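Local coordinates for probable aminotransferase (Pseudomonas aeruginosa, PDB 5YKT), which is a probable class-III aminotransferase that binds 4'-deoxy-4'-aminopyridoxal-5'-phosphate in a pocket completed by a second subunit, at residues D259-I264 with F281-A286; T230-V235 with E400-R405; A221-E226 with H252-I257. The protein carries 1 engineered substitution. All coordinates share one frame; numbering follows the deposited sequence.

How the contacts relate
Contacts 1 and 3 belong to the central seven-stranded mixed sheet and share strand 255-259: contact 3 pairs its first half with strand 220-225 on one flank, and contact 1 pairs its end with strand 281-284 on the other. Their centres lie about 15 Å apart. Contact 2 lies beyond the strand ends, its centre about 19 Å from that of contact 1 and 22 Å from that of contact 3, and joins the loop after strand 220-225 to helix 398-402. Along the chain contact 2 encloses contact 1, the segments of contacts 2 and 3 alternate, and contact 3 closes before contact 1 opens. All three converge on PMP, Asp259, Thr261, His262, Asn231 and Glu226 lining its pocket.

Contact 1 of 3, residues D259-I264 with F281-A286. Engineered in segment 281-286: Ala286 (natural residue Lys). With PMP (4'-deoxy-4'-aminopyridoxal-5'-phosphate), chain C.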
loop_
_atom_site.group_PDB
_atom_site.type_symbol
_atom_site.label_atom_id
_atom_site.label_comp_id
_atom_site.label_asym_id
_atom_site.label_seq_id
_atom_site.Cartn_x
_atom_site.Cartn_y
_atom_site.Cartn_z
ATOM N N ASP A 259 9.956 -3.840 14.006
ATOM C CA ASP A 259 9.297 -4.304 12.782
ATOM C C ASP A 259 9.340 -5.835 12.749
ATOM O O ASP A 259 10.421 -6.431 12.563
ATOM C CB ASP A 259 10.019 -3.694 11.586
ATOM C CG ASP A 259 9.433 -4.090 10.242
ATOM O OD1 ASP A 259 8.542 -4.971 10.165
ATOM O OD2 ASP A 259 9.897 -3.513 9.231
ATOM N N GLU A 260 8.172 -6.451 12.943
ATOM C CA GLU A 260 8.031 -7.898 13.059
ATOM C C GLU A 260 7.418 -8.553 11.821
ATOM O O GLU A 260 6.940 -9.690 11.879
ATOM C CB GLU A 260 7.228 -8.241 14.314
ATOM C CG GLU A 260 7.978 -7.863 15.587
ATOM C CD GLU A 260 8.189 -9.025 16.539
ATOM O OE1 GLU A 260 8.390 -10.171 16.071
ATOM O OE2 GLU A 260 8.216 -8.772 17.753
ATOM N N THR A 261 7.494 -7.858 10.696
ATOM C CA THR A 261 6.964 -8.359 9.436
ATOM C C THR A 261 7.447 -9.780 9.116
ATOM O O THR A 261 6.654 -10.580 8.614
ATOM C CB THR A 261 7.302 -7.367 8.310
ATOM O OG1 THR A 261 6.613 -6.140 8.590
ATOM C CG2 THR A 261 6.864 -7.863 6.932
ATOM N N HIS A 262 8.717 -10.067 9.388
ATOM C CA HIS A 262 9.245 -11.434 9.314
ATOM C C HIS A 262 9.360 -12.158 10.647
ATOM O O HIS A 262 9.139 -13.384 10.714
ATOM C CB HIS A 262 10.624 -11.461 8.645
ATOM C CG HIS A 262 10.578 -11.294 7.168
ATOM N ND1 HIS A 262 11.716 -11.076 6.423
ATOM C CD2 HIS A 262 9.559 -11.385 6.287
ATOM C CE1 HIS A 262 11.381 -10.993 5.146
ATOM N NE2 HIS A 262 10.075 -11.166 5.039
ATOM N N THR A 263 9.752 -11.446 11.701
ATOM C CA THR A 263 10.033 -12.082 12.982
ATOM C C THR A 263 8.768 -12.570 13.707
ATOM O O THR A 263 8.878 -13.263 14.711
ATOM C CB THR A 263 10.906 -11.211 13.892
ATOM O OG1 THR A 263 10.267 -9.961 14.114
ATOM C CG2 THR A 263 12.264 -10.998 13.287
ATOM N N ILE A 264 7.590 -12.275 13.174
ATOM C CA ILE A 264 6.340 -12.934 13.572
ATOM C C ILE A 264 6.423 -14.470 13.471
ATOM O O ILE A 264 5.679 -15.175 14.137
ATOM C CB ILE A 264 5.130 -12.369 12.793
ATOM C CG1 ILE A 264 3.789 -12.789 13.399
ATOM C CG2 ILE A 264 5.205 -12.768 11.328
ATOM C CD1 ILE A 264 3.603 -12.427 14.853
ATOM N N PHE A 281 6.721 1.379 19.413
ATOM C CA PHE A 281 5.871 1.111 18.261
ATOM C C PHE A 281 6.169 -0.302 17.770
ATOM O O PHE A 281 7.303 -0.755 17.850
ATOM C CB PHE A 281 6.142 2.079 17.119
ATOM C CG PHE A 281 5.800 3.509 17.421
ATOM C CD1 PHE A 281 6.720 4.345 18.020
ATOM C CD2 PHE A 281 4.568 4.023 17.034
ATOM C CE1 PHE A 281 6.395 5.673 18.272
ATOM C CE2 PHE A 281 4.250 5.367 17.269
ATOM C CZ PHE A 281 5.165 6.171 17.895
ATOM N N PHE A 282 5.157 -0.947 17.230
ATOM C CA PHE A 282 5.229 -2.325 16.758
ATOM C C PHE A 282 4.596 -2.381 15.390
ATOM O O PHE A 282 3.477 -1.928 15.239
ATOM C CB PHE A 282 4.485 -3.221 17.741
ATOM C CG PHE A 282 4.473 -4.672 17.386
ATOM C CD1 PHE A 282 3.470 -5.195 16.565
ATOM C CD2 PHE A 282 5.382 -5.548 17.970
ATOM C CE1 PHE A 282 3.440 -6.543 16.264
ATOM C CE2 PHE A 282 5.324 -6.905 17.694
ATOM C CZ PHE A 282 4.356 -7.397 16.841
ATOM N N VAL A 283 5.300 -2.932 14.400
ATOM C CA VAL A 283 4.820 -2.978 13.009
ATOM C C VAL A 283 4.706 -4.439 12.565
ATOM O O VAL A 283 5.625 -5.224 12.777
ATOM C CB VAL A 283 5.751 -2.193 12.062
ATOM C CG1 VAL A 283 5.388 -2.425 10.591
ATOM C CG2 VAL A 283 5.690 -0.710 12.386
ATOM N N LEU A 284 3.582 -4.801 11.951
ATOM C CA LEU A 284 3.394 -6.143 11.416
ATOM C C LEU A 284 2.700 -6.086 10.072
ATOM O O LEU A 284 1.636 -5.520 9.965
ATOM C CB LEU A 284 2.593 -6.963 12.412
ATOM C CG LEU A 284 2.280 -8.402 12.027
ATOM C CD1 LEU A 284 3.524 -9.204 11.677
ATOM C CD2 LEU A 284 1.513 -9.055 13.164
ATOM N N GLY A 285 3.270 -6.737 9.059
ATOM C CA GLY A 285 2.749 -6.749 7.691
ATOM C C GLY A 285 1.664 -7.751 7.315
ATOM O O GLY A 285 0.870 -8.199 8.152
ATOM N N ALA A 286 1.607 -8.095 6.029
ATOM C CA ALA A 286 0.378 -8.645 5.443
ATOM C C ALA A 286 0.091 -10.115 5.684
ATOM O O ALA A 286 -1.000 -10.562 5.340
ATOM C CB ALA A 286 0.344 -8.353 3.953
HETATM N N1 PMP C . 9.611 -4.914 6.983
HETATM C C2 PMP C . 10.322 -6.049 6.816
HETATM C C2A PMP C . 11.166 -6.614 7.926
HETATM C C3 PMP C . 10.232 -6.770 5.541
HETATM O O3 PMP C . 10.925 -7.911 5.325
HETATM C C4 PMP C . 9.408 -6.228 4.455
HETATM C C4A PMP C . 9.330 -6.969 3.151
HETATM N N4A PMP C . 8.972 -8.359 3.398
HETATM C C5 PMP C . 8.685 -4.977 4.758
HETATM C C6 PMP C . 8.843 -4.385 6.004
HETATM C C5A PMP C . 7.834 -4.317 3.701
HETATM O O4P PMP C . 6.676 -5.087 3.409
HETATM P P PMP C . 5.896 -4.725 2.053
HETATM O O1P PMP C . 6.772 -5.095 0.908
HETATM O O2P PMP C . 5.595 -3.245 2.191
HETATM O O3P PMP C . 4.678 -5.598 2.127
#
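Carboxylate oxygen OD1 of Asp259, whose side chain lies on the same sheet face as Val283, is gripped twice by Thr261: by its hydroxyl OG1 at 2.8 Å, on the syn lone pair of OD1, and by its backbone N at 3.1 Å, nearly in line with the C-O bond. The second bond makes an Asx turn at the C-terminal end of a parallel strand, where the chain leaves the sheet for the PMP pocket. With OD1 so held, OD2 lies 2.7 Å from N1 of PMP, the place of the aspartate in fold type I PLP enzymes, while His167 and Asn143 also bond to OD2. Thr261 suits its place twice over, its hydroxyl bracing the aspartate and its CB and CG2 lying against the ring of PMP. His262 presents a ring face to O3 of PMP.

Just beyond the strand end, Glu260 N gives Val283 O a 2.8 Å hydrogen bond. The Glu260 chain, bent at chi2 (-123°), brings its carboxylate obliquely to Phe282, OE2 being 3.4 Å from CE2 and the planes 49° apart. OE1 accepts from Thr263 OG1, above the carboxylate plane, and backbone N atoms of Tyr271 and Ser272 also bind this carboxylate, so a buried acid is well supplied with donors. The engineered Ala286, lysine in the natural sequence, rests on Leu329 of the second subunit. Leucine fits at 284 because its branched end can reach over the turn: CD1 packs 3.7 Å from Ile264 CB and 3.5 Å from Glu260 O.

Contact 2 of 3, residues T230-V235 with E400-R405; sequences TNVGMV and EAHHAR. With PMP (4'-deoxy-4'-aminopyridoxal-5'-phosphate), chain C.
Val232 meets Ala401 and His402 through both methyls and its carbonyl oxygen. With chi1 at 61°, CG2 stands anti to the backbone N and reaches 3.5 Å from His402 N and 4.0 Å from His402 CB, near the plane of the imidazole at its edge; the same rotamer holds CG1 between the backbone N and the carbonyl carbon, 4.0 Å from Ala401 CB. The small side chain of Ala401 allows this close fit: its CB comes within a tight 3.1 Å of Val232 O and lies 4.0 Å from Val235 CG2. Val232 O is buried here and has no polar partner in the model. His402, with CG anti to the backbone N, carries its ring away from the loop.

The contact fastens the loop that follows strand 220-225 of the seven-stranded sheet, a loop that also carries Asn231 to PMP, to the region of helix 398-402; a type I turn runs from His402 to Arg405. Gly233, at positive phi, lets the loop turn without a side chain on the helix side.

Arg405 folds back rather than extending: chi1, chi2 and chi3 all lie near -60°, which brings the guanidinium edge-on to the loop, the Val232 carbonyl carbon lying in its plane. NH1 stands 3.4 Å from Gly233 N, but both are donors, so the pair does not bond. The group is held instead by Glu410, through a salt bridge to NE, and by Phe427 O, bonded to NH2. From the other side of the loop Asn231 turns to PMP: ND2 donates to its O3 at 2.9 Å, while OD1 takes a bond from His428 NE2.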
loop_
_atom_site.group_PDB
_atom_site.type_symbol
_atom_site.label_atom_id
_atom_site.label_comp_id
_atom_site.label_asym_id
_atom_site.label_seq_id
_atom_site.Cartn_x
_atom_site.Cartn_y
_atom_site.Cartn_z
ATOM N N THR A 230 16.504 -10.296 9.295
ATOM C CA THR A 230 16.137 -11.398 8.410
ATOM C C THR A 230 16.307 -11.102 6.929
ATOM O O THR A 230 16.028 -11.977 6.119
ATOM C CB THR A 230 14.674 -11.848 8.642
ATOM O OG1 THR A 230 13.793 -10.787 8.240
ATOM C CG2 THR A 230 14.455 -12.224 10.088
ATOM N N ASN A 231 16.786 -9.914 6.549
ATOM C CA ASN A 231 16.847 -9.530 5.156
ATOM C C ASN A 231 18.273 -9.406 4.609
ATOM O O ASN A 231 18.504 -8.745 3.611
ATOM C CB ASN A 231 16.053 -8.247 4.979
ATOM C CG ASN A 231 14.561 -8.516 4.959
ATOM O OD1 ASN A 231 14.088 -9.207 4.071
ATOM N ND2 ASN A 231 13.817 -7.974 5.902
ATOM N N VAL A 232 19.223 -10.056 5.264
ATOM C CA VAL A 232 20.593 -10.173 4.767
ATOM C C VAL A 232 21.146 -11.511 5.264
ATOM O O VAL A 232 22.212 -11.603 5.878
ATOM C CB VAL A 232 21.445 -8.955 5.214
ATOM C CG1 VAL A 232 21.547 -8.848 6.732
ATOM C CG2 VAL A 232 22.813 -8.966 4.540
ATOM N N GLY A 233 20.371 -12.564 5.038
ATOM C CA GLY A 233 20.469 -13.733 5.901
ATOM C C GLY A 233 19.971 -13.318 7.274
ATOM O O GLY A 233 19.394 -12.235 7.440
ATOM N N MET A 234 20.230 -14.149 8.271
ATOM C CA MET A 234 19.765 -13.896 9.624
ATOM C C MET A 234 20.892 -13.379 10.506
ATOM O O MET A 234 21.950 -14.002 10.586
ATOM C CB MET A 234 19.176 -15.168 10.212
ATOM C CG MET A 234 17.793 -15.455 9.688
ATOM S SD MET A 234 17.176 -17.026 10.340
ATOM C CE MET A 234 15.556 -16.989 9.584
ATOM N N VAL A 235 20.633 -12.279 11.205
ATOM C CA VAL A 235 21.580 -11.719 12.171
ATOM C C VAL A 235 20.905 -11.682 13.540
ATOM O O VAL A 235 20.054 -10.822 13.806
ATOM C CB VAL A 235 22.053 -10.301 11.784
ATOM C CG1 VAL A 235 23.173 -9.858 12.716
ATOM C CG2 VAL A 235 22.512 -10.270 10.334
ATOM N N GLU A 400 28.664 -7.821 7.949
ATOM C CA GLU A 400 29.331 -9.132 7.851
ATOM C C GLU A 400 28.528 -10.110 7.006
ATOM O O GLU A 400 29.070 -10.832 6.159
ATOM C CB GLU A 400 29.556 -9.759 9.230
ATOM C CG GLU A 400 30.688 -9.167 10.034
ATOM C CD GLU A 400 30.968 -9.939 11.316
ATOM O OE1 GLU A 400 30.356 -11.013 11.562
ATOM O OE2 GLU A 400 31.814 -9.457 12.089
ATOM N N ALA A 401 27.229 -10.149 7.269
ATOM C CA ALA A 401 26.332 -11.078 6.595
ATOM C C ALA A 401 26.276 -10.836 5.092
ATOM O O ALA A 401 26.220 -11.792 4.313
ATOM C CB ALA A 401 24.937 -11.000 7.197
ATOM N N HIS A 402 26.306 -9.565 4.681
ATOM C CA HIS A 402 26.228 -9.202 3.270
ATOM C C HIS A 402 27.324 -9.854 2.425
ATOM O O HIS A 402 27.076 -10.239 1.284
ATOM C CB HIS A 402 26.290 -7.681 3.121
ATOM C CG HIS A 402 26.129 -7.199 1.712
ATOM N ND1 HIS A 402 24.899 -6.973 1.133
ATOM C CD2 HIS A 402 27.051 -6.917 0.765
ATOM C CE1 HIS A 402 25.070 -6.567 -0.111
ATOM N NE2 HIS A 402 26.367 -6.526 -0.360
ATOM N N HIS A 403 28.513 -9.975 3.005
ATOM C CA HIS A 403 29.649 -10.613 2.332
ATOM C C HIS A 403 29.487 -12.122 2.114
ATOM O O HIS A 403 30.197 -12.700 1.302
ATOM C CB HIS A 403 30.948 -10.356 3.105
ATOM C CG HIS A 403 31.369 -8.921 3.112
ATOM N ND1 HIS A 403 31.754 -8.266 1.964
ATOM C CD2 HIS A 403 31.481 -8.020 4.118
ATOM C CE1 HIS A 403 32.082 -7.021 2.257
ATOM N NE2 HIS A 403 31.931 -6.847 3.558
ATOM N N ALA A 404 28.568 -12.749 2.848
ATOM C CA ALA A 404 28.292 -14.187 2.741
ATOM C C ALA A 404 27.103 -14.541 1.835
ATOM O O ALA A 404 26.552 -15.636 1.921
ATOM C CB ALA A 404 28.048 -14.728 4.131
ATOM N N ARG A 405 26.695 -13.601 0.982
ATOM C CA ARG A 405 25.627 -13.823 0.024
ATOM C C ARG A 405 26.262 -13.945 -1.356
ATOM O O ARG A 405 27.311 -13.365 -1.620
ATOM C CB ARG A 405 24.604 -12.678 0.098
ATOM C CG ARG A 405 23.860 -12.590 1.446
ATOM C CD ARG A 405 22.913 -13.772 1.697
ATOM N NE ARG A 405 21.913 -13.897 0.632
ATOM C CZ ARG A 405 20.680 -13.382 0.634
ATOM N NH1 ARG A 405 20.207 -12.695 1.664
ATOM N NH2 ARG A 405 19.905 -13.559 -0.434
HETATM N N1 PMP C . 9.611 -4.914 6.983
HETATM C C2 PMP C . 10.322 -6.049 6.816
HETATM C C2A PMP C . 11.166 -6.614 7.926
HETATM C C3 PMP C . 10.232 -6.770 5.541
HETATM O O3 PMP C . 10.925 -7.911 5.325
HETATM C C4 PMP C . 9.408 -6.228 4.455
HETATM C C4A PMP C . 9.330 -6.969 3.151
HETATM N N4A PMP C . 8.972 -8.359 3.398
HETATM C C5 PMP C . 8.685 -4.977 4.758
HETATM C C6 PMP C . 8.843 -4.385 6.004
HETATM C C5A PMP C . 7.834 -4.317 3.701
HETATM O O4P PMP C . 6.676 -5.087 3.409
HETATM P P PMP C . 5.896 -4.725 2.053
HETATM O O1P PMP C . 6.772 -5.095 0.908
HETATM O O2P PMP C . 5.595 -3.245 2.191
HETATM O O3P PMP C . 4.678 -5.598 2.127
#

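Contact 3 of 3, residues A221-E226 with H252-I257. With PMP (4'-deoxy-4'-aminopyridoxal-5'-phosphate), chain C.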
loop_
_atom_site.group_PDB
_atom_site.type_symbol
_atom_site.label_atom_id
_atom_site.label_comp_id
_atom_site.label_asym_id
_atom_site.label_seq_id
_atom_site.Cartn_x
_atom_site.Cartn_y
_atom_site.Cartn_z
ATOM N N ALA A 221 14.666 10.999 15.866
ATOM C CA ALA A 221 13.266 10.806 16.226
ATOM C C ALA A 221 12.952 9.361 16.620
ATOM O O ALA A 221 12.124 9.126 17.497
ATOM C CB ALA A 221 12.408 11.240 15.082
ATOM N N ALA A 222 13.606 8.398 15.970
ATOM C CA ALA A 222 13.294 7.002 16.197
ATOM C C ALA A 222 14.422 6.096 15.724
ATOM O O ALA A 222 15.192 6.474 14.825
ATOM C CB ALA A 222 12.014 6.631 15.465
ATOM N N VAL A 223 14.488 4.916 16.339
ATOM C CA VAL A 223 15.263 3.801 15.839
ATOM C C VAL A 223 14.277 2.806 15.251
ATOM O O VAL A 223 13.312 2.403 15.930
ATOM C CB VAL A 223 16.065 3.105 16.970
ATOM C CG1 VAL A 223 16.753 1.853 16.431
ATOM C CG2 VAL A 223 17.095 4.056 17.576
ATOM N N LEU A 224 14.496 2.421 13.995
ATOM C CA LEU A 224 13.635 1.458 13.313
ATOM C C LEU A 224 14.455 0.195 13.087
ATOM O O LEU A 224 15.531 0.268 12.527
ATOM C CB LEU A 224 13.165 2.012 11.968
ATOM C CG LEU A 224 12.416 1.059 11.018
ATOM C CD1 LEU A 224 11.156 0.518 11.683
ATOM C CD2 LEU A 224 12.024 1.760 9.727
ATOM N N THR A 225 13.936 -0.958 13.508
ATOM C CA THR A 225 14.691 -2.208 13.369
ATOM C C THR A 225 13.821 -3.440 13.465
ATOM O O THR A 225 12.809 -3.454 14.169
ATOM C CB THR A 225 15.776 -2.311 14.465
ATOM O OG1 THR A 225 16.624 -3.441 14.214
ATOM C CG2 THR A 225 15.191 -2.394 15.894
ATOM N N GLU A 226 14.228 -4.503 12.766
ATOM C CA GLU A 226 13.739 -5.825 13.130
ATOM C C GLU A 226 14.418 -6.207 14.453
ATOM O O GLU A 226 15.535 -5.778 14.714
ATOM C CB GLU A 226 14.125 -6.859 12.098
ATOM C CG GLU A 226 13.515 -6.685 10.725
ATOM C CD GLU A 226 13.866 -7.859 9.851
ATOM O OE1 GLU A 226 13.088 -8.832 9.860
ATOM O OE2 GLU A 226 14.951 -7.829 9.211
ATOM N N HIS A 252 17.688 8.750 25.769
ATOM C CA HIS A 252 17.701 9.821 24.773
ATOM C C HIS A 252 16.300 10.257 24.315
ATOM O O HIS A 252 16.170 11.111 23.412
ATOM C CB HIS A 252 18.563 9.394 23.581
ATOM C CG HIS A 252 20.014 9.257 23.903
ATOM N ND1 HIS A 252 20.881 10.322 23.840
ATOM C CD2 HIS A 252 20.753 8.197 24.311
ATOM C CE1 HIS A 252 22.099 9.914 24.154
ATOM N NE2 HIS A 252 22.051 8.631 24.444
ATOM N N ASP A 253 15.247 9.697 24.936
ATOM C CA ASP A 253 13.862 9.960 24.564
ATOM C C ASP A 253 13.644 9.756 23.056
ATOM O O ASP A 253 13.090 10.605 22.360
ATOM C CB ASP A 253 13.410 11.354 25.040
ATOM C CG ASP A 253 11.925 11.579 24.879
ATOM O OD1 ASP A 253 11.153 10.636 25.209
ATOM O OD2 ASP A 253 11.520 12.678 24.410
ATOM N N VAL A 254 14.100 8.591 22.587
ATOM C CA VAL A 254 14.007 8.186 21.199
ATOM C C VAL A 254 13.035 7.019 21.101
ATOM O O VAL A 254 13.116 6.087 21.899
ATOM C CB VAL A 254 15.400 7.780 20.665
ATOM C CG1 VAL A 254 15.310 7.157 19.264
ATOM C CG2 VAL A 254 16.306 9.003 20.621
ATOM N N ALA A 255 12.109 7.096 20.138
ATOM C CA ALA A 255 11.132 6.018 19.907
ATOM C C ALA A 255 11.829 4.762 19.397
ATOM O O ALA A 255 12.653 4.841 18.486
ATOM C CB ALA A 255 10.099 6.462 18.895
ATOM N N LEU A 256 11.480 3.616 19.962
ATOM C CA LEU A 256 11.951 2.334 19.485
ATOM C C LEU A 256 10.836 1.634 18.701
ATOM O O LEU A 256 9.819 1.224 19.294
ATOM C CB LEU A 256 12.396 1.480 20.675
ATOM C CG LEU A 256 12.831 0.050 20.367
ATOM C CD1 LEU A 256 14.004 0.043 19.403
ATOM C CD2 LEU A 256 13.159 -0.707 21.646
ATOM N N ILE A 257 11.046 1.481 17.388
ATOM C CA ILE A 257 10.073 0.869 16.485
ATOM C C ILE A 257 10.581 -0.528 16.135
ATOM O O ILE A 257 11.653 -0.676 15.522
ATOM C CB ILE A 257 9.895 1.659 15.176
ATOM C CG1 ILE A 257 9.616 3.154 15.429
ATOM C CG2 ILE A 257 8.774 1.035 14.335
ATOM C CD1 ILE A 257 9.916 4.010 14.214
HETATM N N1 PMP C . 9.611 -4.914 6.983
HETATM C C2 PMP C . 10.322 -6.049 6.816
HETATM C C2A PMP C . 11.166 -6.614 7.926
HETATM C C3 PMP C . 10.232 -6.770 5.541
HETATM O O3 PMP C . 10.925 -7.911 5.325
HETATM C C4 PMP C . 9.408 -6.228 4.455
HETATM C C4A PMP C . 9.330 -6.969 3.151
HETATM N N4A PMP C . 8.972 -8.359 3.398
HETATM C C5 PMP C . 8.685 -4.977 4.758
HETATM C C6 PMP C . 8.843 -4.385 6.004
HETATM C C5A PMP C . 7.834 -4.317 3.701
HETATM O O4P PMP C . 6.676 -5.087 3.409
HETATM P P PMP C . 5.896 -4.725 2.053
HETATM O O1P PMP C . 6.772 -5.095 0.908
HETATM O O2P PMP C . 5.595 -3.245 2.191
HETATM O O3P PMP C . 4.678 -5.598 2.127
HETATM O O HOH W 1 11.052 10.189 19.727
#
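Strand 221-225 runs parallel to strand 255-257, their axes approaching to 4.7 Å at an angle of 21°, in register Ala222 with Ala255 and Leu224 with Ile257, in a beta-alpha-beta unit whose helix is 241-251. Val223 carries the pairing, its N donating to Ala255 O and its O accepting from Ile257 N, both at 2.8 Å; Thr225 N adds a bond to Ile257 O at 3.1 Å. At the start of the pairing, Ala255 N to Ala221 O is weak, and a water bridges both.

Ile257 dominates the face it shares with Ala222 and Leu224. Its CG1 lies anti to the carbonyl carbon (chi1 -51°), sending CD1 over the small Ala222, 3.6 Å from its CB, while CG2 meets Leu224 CD1 at 3.6 Å. Ala255 is small enough for Cys150 of helix 139-154 to pack on it. On the face with Leu256, the side chains of Val223 and Val254 cross at about a right angle, CG2 4.0 Å from CG1, and Leu256 packs under helix 241-251. Glu226 OE1 bonds to Thr230 OG1 and packs 3.5 Å from C2A of PMP. The backbone bonds hold the strands in step, which probably sets where Glu226 leaves the sheet.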